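Local coordinates for glycosyl hydrolase family 2, TIM barrel domain protein (Parabacteroides merdae ATCC 43184, PDB 6DXU) that probably hydrolyses beta-glucuronides, as a gut bacterial beta-glucuronidase of glycoside hydrolase family 2, at residues D111-G116 with Y193-Y198; L199-F204 with N230-R235; V239-Y244 with K254-I259. All blocks are in the same frame, centred on the assembly; numbering follows the deposited sequence.

Interaction 1: D111-G116 with Y193-Y198; sequences DFDGAG and YLNLVY
Asp111 and Asn195 form a hydrogen-bonded pair where two antiparallel strands of the sugar-binding domain, a beta-sandwich in family 2 enzymes, lie side by side. Asp111 N gives a bond to Asn195 O at 2.8 Å, and Asn195 N returns one to Asp111 O. Further along, Asp113 N reaches Tyr193 O at 3.0 Å.

The side chain of Asn195 can be followed outward. Its CB touches Asp111 O (3.7 Å) and, more loosely, Asp111 CB; CG stays near the same carbonyl oxygen. With CG beside the backbone N (chi1 -51°), the amide turns along the partner strand, and ND2 makes weak bonds to Asp111 O and Asp113 OD1. The Asp111 carboxylate lies alongside this amide, but its OD2 is paired with Lys30 in a salt bridge.

Phe112 and Leu194 occupy the other face of the sheet, where both touch Ile166 of strand 162-169. Trp138 stacks with the Phe112 ring. Leu194 CD1 sits 3.6 Å from the centroid of that ring and 6° off its normal, a CH-pi contact made by one methyl group over the middle of the ring.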
ATOM      1  N   ASP D 111       2.080  16.276  24.849  1.00 19.81           N
ATOM      2  CA  ASP D 111       0.885  15.702  25.453  1.00 19.47           C
ATOM      3  C   ASP D 111      -0.304  16.537  25.004  1.00 17.58           C
ATOM      4  O   ASP D 111      -0.441  17.695  25.414  1.00 17.99           O
ATOM      5  CB  ASP D 111       1.029  15.681  26.979  1.00 23.22           C
ATOM      6  CG  ASP D 111      -0.224  15.198  27.688  1.00 32.11           C
ATOM      7  OD1 ASP D 111      -0.992  14.421  27.089  1.00 36.41           O
ATOM      8  OD2 ASP D 111      -0.427  15.591  28.854  1.00 42.67           O
ATOM      9  N   PHE D 112      -1.160  15.953  24.167  1.00 18.36           N
ATOM     10  CA  PHE D 112      -2.315  16.648  23.593  1.00 17.43           C
ATOM     11  C   PHE D 112      -3.533  16.384  24.473  1.00 18.15           C
ATOM     12  O   PHE D 112      -4.021  15.252  24.530  1.00 19.13           O
ATOM     13  CB  PHE D 112      -2.593  16.151  22.170  1.00 18.33           C
ATOM     14  CG  PHE D 112      -1.528  16.509  21.156  1.00 18.84           C
ATOM     15  CD1 PHE D 112      -0.361  15.765  21.057  1.00 18.41           C
ATOM     16  CD2 PHE D 112      -1.714  17.571  20.277  1.00 17.34           C
ATOM     17  CE1 PHE D 112       0.616  16.082  20.117  1.00 19.18           C
ATOM     18  CE2 PHE D 112      -0.729  17.893  19.317  1.00 17.86           C
ATOM     19  CZ  PHE D 112       0.428  17.153  19.249  1.00 18.92           C
ATOM     20  N   ASP D 113      -4.058  17.432  25.130  1.00 21.63           N
ATOM     21  CA  ASP D 113      -5.345  17.293  25.810  1.00 18.83           C
ATOM     22  C   ASP D 113      -6.456  16.959  24.824  1.00 20.82           C
ATOM     23  O   ASP D 113      -7.444  16.314  25.195  1.00 19.25           O
ATOM     24  CB  ASP D 113      -5.712  18.577  26.567  1.00 17.33           C
ATOM     25  CG  ASP D 113      -4.980  18.730  27.887  1.00 24.11           C
ATOM     26  OD1 ASP D 113      -4.031  17.960  28.146  1.00 28.60           O
ATOM     27  OD2 ASP D 113      -5.353  19.652  28.658  1.00 25.35           O
ATOM     28  N   GLY D 114      -6.316  17.385  23.572  1.00 18.29           N
ATOM     29  CA  GLY D 114      -7.310  17.100  22.550  1.00 19.05           C
ATOM     30  C   GLY D 114      -7.153  18.020  21.352  1.00 20.43           C
ATOM     31  O   GLY D 114      -6.889  19.213  21.524  1.00 18.11           O
ATOM     32  N   ALA D 115      -7.325  17.481  20.142  1.00 17.11           N
ATOM     33  CA  ALA D 115      -7.148  18.231  18.902  1.00 18.29           C
ATOM     34  C   ALA D 115      -8.053  17.629  17.839  1.00 21.12           C
ATOM     35  O   ALA D 115      -8.217  16.409  17.793  1.00 21.09           O
ATOM     36  CB  ALA D 115      -5.691  18.186  18.433  1.00 20.07           C
ATOM     37  N   GLY D 116      -8.646  18.471  16.995  1.00 20.17           N
ATOM     38  CA  GLY D 116      -9.669  18.033  16.045  1.00 20.47           C
ATOM     39  C   GLY D 116      -9.224  18.155  14.594  1.00 18.69           C
ATOM     40  O   GLY D 116      -8.665  19.183  14.199  1.00 19.37           O
ATOM     41  N   TYR D 193      -5.355  22.355  25.371  1.00 15.93           N
ATOM     42  CA  TYR D 193      -3.948  22.612  25.652  1.00 18.14           C
ATOM     43  C   TYR D 193      -3.048  21.536  25.078  1.00 19.78           C
ATOM     44  O   TYR D 193      -3.328  20.337  25.177  1.00 19.48           O
ATOM     45  CB  TYR D 193      -3.695  22.688  27.154  1.00 18.44           C
ATOM     46  CG  TYR D 193      -4.286  23.915  27.801  1.00 20.74           C
ATOM     47  CD1 TYR D 193      -3.879  25.194  27.416  1.00 20.87           C
ATOM     48  CD2 TYR D 193      -5.268  23.801  28.769  1.00 20.56           C
ATOM     49  CE1 TYR D 193      -4.429  26.326  28.004  1.00 22.58           C
ATOM     50  CE2 TYR D 193      -5.823  24.941  29.372  1.00 21.53           C
ATOM     51  CZ  TYR D 193      -5.398  26.187  28.984  1.00 20.03           C
ATOM     52  OH  TYR D 193      -5.946  27.317  29.567  1.00 21.30           O
ATOM     53  N   LEU D 194      -1.929  21.988  24.538  1.00 16.59           N
ATOM     54  CA  LEU D 194      -0.841  21.126  24.119  1.00 21.33           C
ATOM     55  C   LEU D 194       0.286  21.350  25.112  1.00 18.00           C
ATOM     56  O   LEU D 194       0.741  22.485  25.282  1.00 19.15           O
ATOM     57  CB  LEU D 194      -0.399  21.464  22.691  1.00 17.98           C
ATOM     58  CG  LEU D 194       0.926  20.852  22.204  1.00 18.86           C
ATOM     59  CD1 LEU D 194       0.897  19.321  22.323  1.00 18.62           C
ATOM     60  CD2 LEU D 194       1.221  21.273  20.757  1.00 22.17           C
ATOM     61  N   ASN D 195       0.743  20.278  25.741  1.00 18.93           N
ATOM     62  CA  ASN D 195       1.708  20.373  26.824  1.00 19.59           C
ATOM     63  C   ASN D 195       3.040  19.806  26.374  1.00 23.34           C
ATOM     64  O   ASN D 195       3.095  18.745  25.736  1.00 21.33           O
ATOM     65  CB  ASN D 195       1.243  19.602  28.064  1.00 20.46           C
ATOM     66  CG  ASN D 195      -0.166  19.969  28.485  1.00 26.57           C
ATOM     67  OD1 ASN D 195      -0.388  21.057  29.007  1.00 24.64           O
ATOM     68  ND2 ASN D 195      -1.123  19.066  28.256  1.00 26.50           N
ATOM     69  N   LEU D 196       4.106  20.515  26.721  1.00 18.54           N
ATOM     70  CA  LEU D 196       5.445  19.966  26.638  1.00 22.16           C
ATOM     71  C   LEU D 196       5.736  19.333  27.989  1.00 22.03           C
ATOM     72  O   LEU D 196       5.720  20.021  29.012  1.00 24.02           O
ATOM     73  CB  LEU D 196       6.471  21.049  26.309  1.00 19.04           C
ATOM     74  CG  LEU D 196       7.920  20.560  26.218  1.00 25.21           C
ATOM     75  CD1 LEU D 196       8.054  19.633  25.037  1.00 33.28           C
ATOM     76  CD2 LEU D 196       8.870  21.747  26.070  1.00 28.93           C
ATOM     77  N   VAL D 197       6.018  18.033  27.995  1.00 20.38           N
ATOM     78  CA  VAL D 197       6.191  17.297  29.239  1.00 19.75           C
ATOM     79  C   VAL D 197       7.611  16.773  29.263  1.00 22.79           C
ATOM     80  O   VAL D 197       7.985  15.941  28.431  1.00 22.52           O
ATOM     81  CB  VAL D 197       5.185  16.142  29.369  1.00 20.55           C
ATOM     82  CG1 VAL D 197       5.397  15.409  30.694  1.00 22.28           C
ATOM     83  CG2 VAL D 197       3.757  16.671  29.260  1.00 22.67           C
ATOM     84  N   TYR D 198       8.400  17.255  30.211  1.00 16.35           N
ATOM     85  CA  TYR D 198       9.720  16.696  30.448  1.00 21.13           C
ATOM     86  C   TYR D 198       9.605  15.572  31.468  1.00 20.73           C
ATOM     87  O   TYR D 198       8.986  15.746  32.525  1.00 23.00           O
ATOM     88  CB  TYR D 198      10.672  17.768  30.970  1.00 22.75           C
ATOM     89  CG  TYR D 198      11.012  18.886  30.005  1.00 22.15           C
ATOM     90  CD1 TYR D 198      10.672  20.207  30.297  1.00 22.58           C
ATOM     91  CD2 TYR D 198      11.701  18.627  28.818  1.00 24.10           C
ATOM     92  CE1 TYR D 198      11.006  21.238  29.433  1.00 26.48           C
ATOM     93  CE2 TYR D 198      12.039  19.660  27.943  1.00 22.95           C
ATOM     94  CZ  TYR D 198      11.686  20.963  28.264  1.00 21.21           C
ATOM     95  OH  TYR D 198      12.025  21.995  27.411  1.00 23.09           O
TER
HETATM   96  O   HOH W   1      -4.206  19.202  22.488  1.00 17.85           O

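Interaction 2: L199-F204 with N230-R235; sequences LPEVSF and NPEDIR
Glu201, Val202 and Ile234 supply most of the surface buried where the link into strand 203-213 meets a type I beta turn, Asn230 to Asp233. The turn belongs to the loop joining strands 219-229 and 237-244, in the family 2 domain that follows the sugar-binding domain and has an immunoglobulin-like beta-sandwich fold in relatives.

Val202 makes the apolar centre of the contact. Its CG2, beside the backbone N because CG1 takes the anti place (chi1 -177°), presses on CB and CG1 of Ile234, each at 3.7 Å, and also touches the amide end of Asn230. Phe228 and Pro261 pack on Val202 as well.

Glu201 reaches out along an extended chain. Its side chain crosses that of Ile234 at about a right angle, OE2 lying 3.9 Å from Ile234 CD1, while its CG and OE1 meet CG of Glu232. The two glutamates are like charges, but their OE1 atoms stay 5.0 Å apart and each carboxylate has a partner elsewhere: Glu201 OE1 accepts a bond from Asn105, and Glu232 OE2 has a long, weak ion pair with Arg107.

Ile234 is held in place by Asn230, whose amide closes on its backbone from both ends. Ile234 N meets an in-plane lone pair of Asn230 OD1 at 3.0 Å, and Asn230 ND2 donates to Ile234 O. On the far side of the turn, Asp233 pairs with Arg446 of a neighbouring subunit, so the loop also takes part in the tetramer. Polar contact across the two segments runs through one water, which donates to Glu201 O and accepts from Glu232 N at 2.7 Å.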
ATOM      1  N   LEU D 199      10.224  14.436  31.165  1.00 19.61           N
ATOM      2  CA  LEU D 199      10.210  13.279  32.042  1.00 17.51           C
ATOM      3  C   LEU D 199      11.634  12.837  32.325  1.00 21.28           C
ATOM      4  O   LEU D 199      12.517  13.007  31.477  1.00 19.30           O
ATOM      5  CB  LEU D 199       9.445  12.102  31.406  1.00 19.98           C
ATOM      6  CG  LEU D 199       7.966  12.361  31.125  1.00 21.50           C
ATOM      7  CD1 LEU D 199       7.438  11.221  30.261  1.00 21.28           C
ATOM      8  CD2 LEU D 199       7.187  12.475  32.446  1.00 23.00           C
ATOM      9  N   PRO D 200      11.879  12.235  33.499  1.00 18.24           N
ATOM     10  CA  PRO D 200      13.164  11.558  33.725  1.00 20.90           C
ATOM     11  C   PRO D 200      13.193  10.231  32.981  1.00 20.38           C
ATOM     12  O   PRO D 200      12.245   9.913  32.256  1.00 20.00           O
ATOM     13  CB  PRO D 200      13.189  11.358  35.244  1.00 25.20           C
ATOM     14  CG  PRO D 200      11.732  11.173  35.594  1.00 24.80           C
ATOM     15  CD  PRO D 200      10.958  12.072  34.639  1.00 23.20           C
ATOM     16  N   GLU D 201      14.252   9.442  33.175  1.00 19.65           N
ATOM     17  CA  GLU D 201      14.377   8.158  32.483  1.00 23.70           C
ATOM     18  C   GLU D 201      13.189   7.247  32.759  1.00 24.71           C
ATOM     19  O   GLU D 201      12.667   6.601  31.843  1.00 22.15           O
ATOM     20  CB  GLU D 201      15.672   7.461  32.898  1.00 30.29           C
ATOM     21  CG  GLU D 201      16.908   8.033  32.241  1.00 26.55           C
ATOM     22  CD  GLU D 201      18.189   7.406  32.783  1.00 35.80           C
ATOM     23  OE1 GLU D 201      19.107   7.166  31.976  1.00 30.74           O
ATOM     24  OE2 GLU D 201      18.260   7.122  34.003  1.00 31.47           O
ATOM     25  N   VAL D 202      12.757   7.163  34.012  1.00 20.68           N
ATOM     26  CA  VAL D 202      11.693   6.247  34.403  1.00 22.87           C
ATOM     27  C   VAL D 202      10.525   7.070  34.902  1.00 22.67           C
ATOM     28  O   VAL D 202      10.682   7.866  35.835  1.00 22.62           O
ATOM     29  CB  VAL D 202      12.151   5.256  35.486  1.00 22.03           C
ATOM     30  CG1 VAL D 202      11.018   4.287  35.803  1.00 20.14           C
ATOM     31  CG2 VAL D 202      13.393   4.504  35.033  1.00 22.32           C
ATOM     32  N   SER D 203       9.351   6.857  34.313  1.00 23.29           N
ATOM     33  CA  SER D 203       8.156   7.570  34.735  1.00 22.96           C
ATOM     34  C   SER D 203       6.970   6.615  34.656  1.00 25.86           C
ATOM     35  O   SER D 203       7.122   5.418  34.388  1.00 21.23           O
ATOM     36  CB  SER D 203       7.935   8.831  33.889  1.00 24.75           C
ATOM     37  OG  SER D 203       7.840   8.512  32.515  1.00 21.46           O
ATOM     38  N   PHE D 204       5.783   7.152  34.911  1.00 25.06           N
ATOM     39  CA  PHE D 204       4.549   6.381  34.896  1.00 26.67           C
ATOM     40  C   PHE D 204       3.790   6.694  33.612  1.00 29.22           C
ATOM     41  O   PHE D 204       3.481   7.857  33.332  1.00 31.18           O
ATOM     42  CB  PHE D 204       3.694   6.708  36.120  1.00 29.26           C
ATOM     43  CG  PHE D 204       4.385   6.436  37.440  1.00 28.54           C
ATOM     44  CD1 PHE D 204       4.842   7.482  38.232  1.00 30.61           C
ATOM     45  CD2 PHE D 204       4.572   5.141  37.881  1.00 34.42           C
ATOM     46  CE1 PHE D 204       5.482   7.237  39.442  1.00 30.23           C
ATOM     47  CE2 PHE D 204       5.204   4.885  39.081  1.00 33.64           C
ATOM     48  CZ  PHE D 204       5.660   5.939  39.868  1.00 36.11           C
ATOM     49  N   ASN D 230       9.739   3.349  30.416  1.00 20.58           N
ATOM     50  CA  ASN D 230      11.130   3.058  30.744  1.00 23.07           C
ATOM     51  C   ASN D 230      11.907   2.760  29.459  1.00 23.51           C
ATOM     52  O   ASN D 230      12.409   1.641  29.267  1.00 19.18           O
ATOM     53  CB  ASN D 230      11.181   1.886  31.734  1.00 21.72           C
ATOM     54  CG  ASN D 230      12.587   1.552  32.200  1.00 23.64           C
ATOM     55  OD1 ASN D 230      13.556   2.259  31.908  1.00 21.44           O
ATOM     56  ND2 ASN D 230      12.702   0.446  32.938  1.00 23.26           N
ATOM     57  N   PRO D 231      12.041   3.744  28.564  1.00 23.48           N
ATOM     58  CA  PRO D 231      12.712   3.483  27.279  1.00 27.82           C
ATOM     59  C   PRO D 231      14.197   3.174  27.413  1.00 31.98           C
ATOM     60  O   PRO D 231      14.763   2.582  26.487  1.00 28.48           O
ATOM     61  CB  PRO D 231      12.477   4.779  26.478  1.00 28.00           C
ATOM     62  CG  PRO D 231      12.216   5.835  27.515  1.00 27.41           C
ATOM     63  CD  PRO D 231      11.537   5.131  28.666  1.00 23.80           C
ATOM     64  N   GLU D 232      14.850   3.560  28.511  1.00 27.99           N
ATOM     65  CA  GLU D 232      16.260   3.251  28.714  1.00 26.21           C
ATOM     66  C   GLU D 232      16.492   1.899  29.359  1.00 24.20           C
ATOM     67  O   GLU D 232      17.651   1.532  29.567  1.00 27.79           O
ATOM     68  CB  GLU D 232      16.954   4.313  29.572  1.00 31.33           C
ATOM     69  CG  GLU D 232      17.021   5.680  28.944  1.00 37.37           C
ATOM     70  CD  GLU D 232      17.918   5.738  27.716  1.00 43.91           C
ATOM     71  OE1 GLU D 232      18.813   4.868  27.554  1.00 42.41           O
ATOM     72  OE2 GLU D 232      17.728   6.673  26.912  1.00 43.87           O
ATOM     73  N   ASP D 233      15.435   1.161  29.690  1.00 23.33           N
ATOM     74  CA  ASP D 233      15.565  -0.199  30.226  1.00 22.21           C
ATOM     75  C   ASP D 233      16.332  -0.221  31.554  1.00 26.17           C
ATOM     76  O   ASP D 233      17.133  -1.121  31.821  1.00 21.74           O
ATOM     77  CB  ASP D 233      16.219  -1.118  29.181  1.00 23.26           C
ATOM     78  CG  ASP D 233      16.264  -2.565  29.613  1.00 25.31           C
ATOM     79  OD1 ASP D 233      17.332  -3.200  29.439  1.00 29.35           O
ATOM     80  OD2 ASP D 233      15.247  -3.053  30.163  1.00 25.52           O
ATOM     81  N   ILE D 234      16.051   0.766  32.419  1.00 22.45           N
ATOM     82  CA  ILE D 234      16.549   0.732  33.794  1.00 21.66           C
ATOM     83  C   ILE D 234      16.011  -0.515  34.486  1.00 22.97           C
ATOM     84  O   ILE D 234      14.812  -0.807  34.420  1.00 23.35           O
ATOM     85  CB  ILE D 234      16.131   2.019  34.537  1.00 19.96           C
ATOM     86  CG1 ILE D 234      16.637   3.279  33.809  1.00 26.53           C
ATOM     87  CG2 ILE D 234      16.614   1.993  35.993  1.00 20.08           C
ATOM     88  CD1 ILE D 234      18.109   3.267  33.487  1.00 34.45           C
ATOM     89  N   ARG D 235      16.892  -1.261  35.166  1.00 20.87           N
ATOM     90  CA  ARG D 235      16.495  -2.575  35.674  1.00 24.58           C
ATOM     91  C   ARG D 235      15.827  -2.539  37.041  1.00 25.12           C
ATOM     92  O   ARG D 235      15.037  -3.442  37.356  1.00 23.23           O
ATOM     93  CB  ARG D 235      17.699  -3.522  35.732  1.00 28.43           C
ATOM     94  CG  ARG D 235      18.455  -3.656  34.412  1.00 29.63           C
ATOM     95  CD  ARG D 235      17.619  -4.285  33.309  1.00 34.82           C
ATOM     96  NE  ARG D 235      18.388  -4.444  32.067  1.00 32.52           N
ATOM     97  CZ  ARG D 235      19.205  -5.465  31.824  1.00 38.60           C
ATOM     98  NH1 ARG D 235      19.362  -6.430  32.731  1.00 39.50           N
ATOM     99  NH2 ARG D 235      19.867  -5.526  30.674  1.00 43.58           N
TER
HETATM  100  O   HOH W   2      14.101   4.479  30.891  1.00 27.16           O

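Interaction 3: V239-Y244 with K254-I259; sequences VTVSVY and KTLEGI
Strands 239-244 and 254-257 run antiparallel, their axes 4.6 Å apart at closest approach and their directions differing by 164°. Val239 and Leu256 form one hydrogen-bonded pair, Val241 and Lys254 another; each exchanges two backbone bonds, the shortest from Leu256 N to Val239 O at 2.7 Å. Between them the non-hydrogen-bonded pair Thr240 and Thr255 brings the CA atoms to 4.1 Å, and Thr240 CA lies 3.3 Å from Lys254 O, a CA-H...O contact.

The threonines meet through their hydroxyls, OG1 to OG1 at 2.9 Å. Both OG1 atoms lie beside their backbone N (chi1 -58° for Thr240, -64° for Thr255), which turns them toward each other across the strands. A valine in place of Thr240 would probably leave the Thr255 hydroxyl without its mate on this face.

The two strands form a beta hairpin at the border of a four-stranded antiparallel sheet, and a G1 bulge at Gly258 and Ile259, both facing Ala237, turns the chain at its end. The valine-bearing face meets Leu267 of strand 263-273 in the opposing sheet; Lys254 NZ bonds to Leu267 O. From within the bulge, Ile259 CG2 packs against Val239 CG2 at 3.6 Å.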
ATOM      1  N   VAL D 239      10.192   2.432  44.529  1.00 23.89           N
ATOM      2  CA  VAL D 239       8.905   3.075  44.297  1.00 26.75           C
ATOM      3  C   VAL D 239       8.185   3.215  45.632  1.00 29.45           C
ATOM      4  O   VAL D 239       8.003   2.224  46.350  1.00 29.05           O
ATOM      5  CB  VAL D 239       8.050   2.285  43.291  1.00 24.40           C
ATOM      6  CG1 VAL D 239       6.682   2.933  43.142  1.00 25.61           C
ATOM      7  CG2 VAL D 239       8.764   2.232  41.945  1.00 29.54           C
ATOM      8  N   THR D 240       7.792   4.443  45.964  1.00 28.50           N
ATOM      9  CA  THR D 240       7.016   4.733  47.169  1.00 29.64           C
ATOM     10  C   THR D 240       5.576   5.051  46.788  1.00 28.85           C
ATOM     11  O   THR D 240       5.333   5.819  45.853  1.00 31.07           O
ATOM     12  CB  THR D 240       7.622   5.898  47.948  1.00 27.73           C
ATOM     13  OG1 THR D 240       8.974   5.579  48.300  1.00 29.42           O
ATOM     14  CG2 THR D 240       6.811   6.183  49.238  1.00 28.57           C
ATOM     15  N   VAL D 241       4.632   4.421  47.480  1.00 28.93           N
ATOM     16  CA  VAL D 241       3.208   4.693  47.332  1.00 23.22           C
ATOM     17  C   VAL D 241       2.733   5.279  48.656  1.00 29.43           C
ATOM     18  O   VAL D 241       2.892   4.643  49.706  1.00 26.14           O
ATOM     19  CB  VAL D 241       2.418   3.421  46.992  1.00 28.44           C
ATOM     20  CG1 VAL D 241       0.939   3.742  46.795  1.00 29.34           C
ATOM     21  CG2 VAL D 241       2.999   2.735  45.761  1.00 36.99           C
ATOM     22  N   SER D 242       2.177   6.488  48.617  1.00 24.60           N
ATOM     23  CA  SER D 242       1.621   7.121  49.807  1.00 29.44           C
ATOM     24  C   SER D 242       0.213   7.605  49.506  1.00 31.51           C
ATOM     25  O   SER D 242      -0.052   8.126  48.416  1.00 31.36           O
ATOM     26  CB  SER D 242       2.487   8.289  50.279  1.00 27.11           C
ATOM     27  OG  SER D 242       3.796   7.845  50.600  1.00 30.15           O
ATOM     28  N   VAL D 243      -0.686   7.444  50.474  1.00 27.34           N
ATOM     29  CA  VAL D 243      -2.073   7.873  50.336  1.00 22.10           C
ATOM     30  C   VAL D 243      -2.394   8.889  51.427  1.00 28.07           C
ATOM     31  O   VAL D 243      -2.137   8.643  52.609  1.00 26.40           O
ATOM     32  CB  VAL D 243      -3.036   6.677  50.389  1.00 24.49           C
ATOM     33  CG1 VAL D 243      -4.471   7.153  50.329  1.00 28.44           C
ATOM     34  CG2 VAL D 243      -2.729   5.736  49.242  1.00 33.44           C
ATOM     35  N   TYR D 244      -2.952  10.024  51.028  1.00 25.50           N
ATOM     36  CA  TYR D 244      -3.327  11.079  51.956  1.00 28.60           C
ATOM     37  C   TYR D 244      -4.838  11.224  51.959  1.00 30.35           C
ATOM     38  O   TYR D 244      -5.502  11.017  50.937  1.00 27.67           O
ATOM     39  CB  TYR D 244      -2.687  12.412  51.586  1.00 26.73           C
ATOM     40  CG  TYR D 244      -1.180  12.394  51.521  1.00 27.90           C
ATOM     41  CD1 TYR D 244      -0.411  12.808  52.608  1.00 32.20           C
ATOM     42  CD2 TYR D 244      -0.522  11.987  50.368  1.00 32.39           C
ATOM     43  CE1 TYR D 244       0.971  12.808  52.545  1.00 35.14           C
ATOM     44  CE2 TYR D 244       0.852  11.991  50.293  1.00 33.50           C
ATOM     45  CZ  TYR D 244       1.597  12.397  51.377  1.00 34.49           C
ATOM     46  OH  TYR D 244       2.971  12.385  51.286  1.00 36.94           O
ATOM     47  N   LYS D 254       4.188   3.003  51.707  1.00 29.71           N
ATOM     48  CA  LYS D 254       4.951   1.782  51.535  1.00 33.13           C
ATOM     49  C   LYS D 254       5.961   2.036  50.429  1.00 36.93           C
ATOM     50  O   LYS D 254       5.642   2.679  49.425  1.00 32.33           O
ATOM     51  CB  LYS D 254       4.056   0.587  51.189  1.00 35.98           C
ATOM     52  CG  LYS D 254       4.842  -0.663  50.803  1.00 45.91           C
ATOM     53  CD  LYS D 254       3.962  -1.886  50.530  1.00 52.09           C
ATOM     54  CE  LYS D 254       3.115  -1.715  49.276  1.00 44.93           C
ATOM     55  NZ  LYS D 254       2.829  -3.027  48.623  1.00 47.73           N
ATOM     56  N   THR D 255       7.189   1.590  50.649  1.00 31.45           N
ATOM     57  CA  THR D 255       8.229   1.663  49.637  1.00 34.00           C
ATOM     58  C   THR D 255       8.573   0.260  49.157  1.00 36.72           C
ATOM     59  O   THR D 255       8.888  -0.621  49.965  1.00 29.81           O
ATOM     60  CB  THR D 255       9.464   2.365  50.189  1.00 31.84           C
ATOM     61  OG1 THR D 255       9.124   3.721  50.505  1.00 34.59           O
ATOM     62  CG2 THR D 255      10.574   2.360  49.157  1.00 36.58           C
ATOM     63  N   LEU D 256       8.528   0.060  47.845  1.00 33.75           N
ATOM     64  CA  LEU D 256       8.935  -1.199  47.231  1.00 31.15           C
ATOM     65  C   LEU D 256      10.354  -1.002  46.716  1.00 33.09           C
ATOM     66  O   LEU D 256      10.577  -0.206  45.800  1.00 29.28           O
ATOM     67  CB  LEU D 256       7.985  -1.600  46.106  1.00 36.21           C
ATOM     68  CG  LEU D 256       6.508  -1.839  46.437  1.00 38.13           C
ATOM     69  CD1 LEU D 256       5.703  -0.566  46.349  1.00 42.21           C
ATOM     70  CD2 LEU D 256       5.938  -2.881  45.498  1.00 42.68           C
ATOM     71  N   GLU D 257      11.309  -1.706  47.320  1.00 26.38           N
ATOM     72  CA  GLU D 257      12.720  -1.512  47.003  1.00 32.50           C
ATOM     73  C   GLU D 257      13.150  -2.476  45.902  1.00 27.40           C
ATOM     74  O   GLU D 257      12.862  -3.674  45.968  1.00 30.85           O
ATOM     75  CB  GLU D 257      13.595  -1.707  48.243  1.00 33.55           C
ATOM     76  CG  GLU D 257      13.569  -0.530  49.210  1.00 41.47           C
ATOM     77  CD  GLU D 257      14.469  -0.738  50.427  1.00 55.30           C
ATOM     78  OE1 GLU D 257      15.021  -1.847  50.586  1.00 53.93           O
ATOM     79  OE2 GLU D 257      14.625   0.210  51.227  1.00 66.53           O
ATOM     80  N   GLY D 258      13.852  -1.950  44.904  1.00 30.67           N
ATOM     81  CA  GLY D 258      14.395  -2.797  43.854  1.00 31.38           C
ATOM     82  C   GLY D 258      13.346  -3.450  42.988  1.00 35.61           C
ATOM     83  O   GLY D 258      13.533  -4.589  42.539  1.00 32.85           O
ATOM     84  N   ILE D 259      12.235  -2.761  42.744  1.00 25.13           N
ATOM     85  CA  ILE D 259      11.217  -3.283  41.845  1.00 29.63           C
ATOM     86  C   ILE D 259      11.687  -3.118  40.402  1.00 25.23           C
ATOM     87  O   ILE D 259      12.526  -2.268  40.093  1.00 23.90           O
ATOM     88  CB  ILE D 259       9.880  -2.563  42.103  1.00 25.61           C
ATOM     89  CG1 ILE D 259       8.717  -3.269  41.413  1.00 33.48           C
ATOM     90  CG2 ILE D 259       9.954  -1.134  41.640  1.00 28.28           C
ATOM     91  CD1 ILE D 259       7.401  -2.518  41.569  1.00 36.74           C
TER

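In the fold
The three contacts show in series how a multidomain hydrolase passes from domain to domain. Interaction 1 pairs strands of the sugar-binding domain. Strand 194-199 then runs out into the link that opens interaction 2, whose centre lies about 21 Å from that of interaction 1, in the next family 2 domain. There strands 203-213 and 219-229 share a three-stranded sheet, and the loop after them leads into strand 237-244 and interaction 3, about 17 Å further between centres. Interaction 3 belongs to the facing four-stranded sheet, so interaction 2 lies both at the domain junction and at the crossing between sheets. Interactions 1 and 3 do not touch, their nearest atoms being about 16 Å apart.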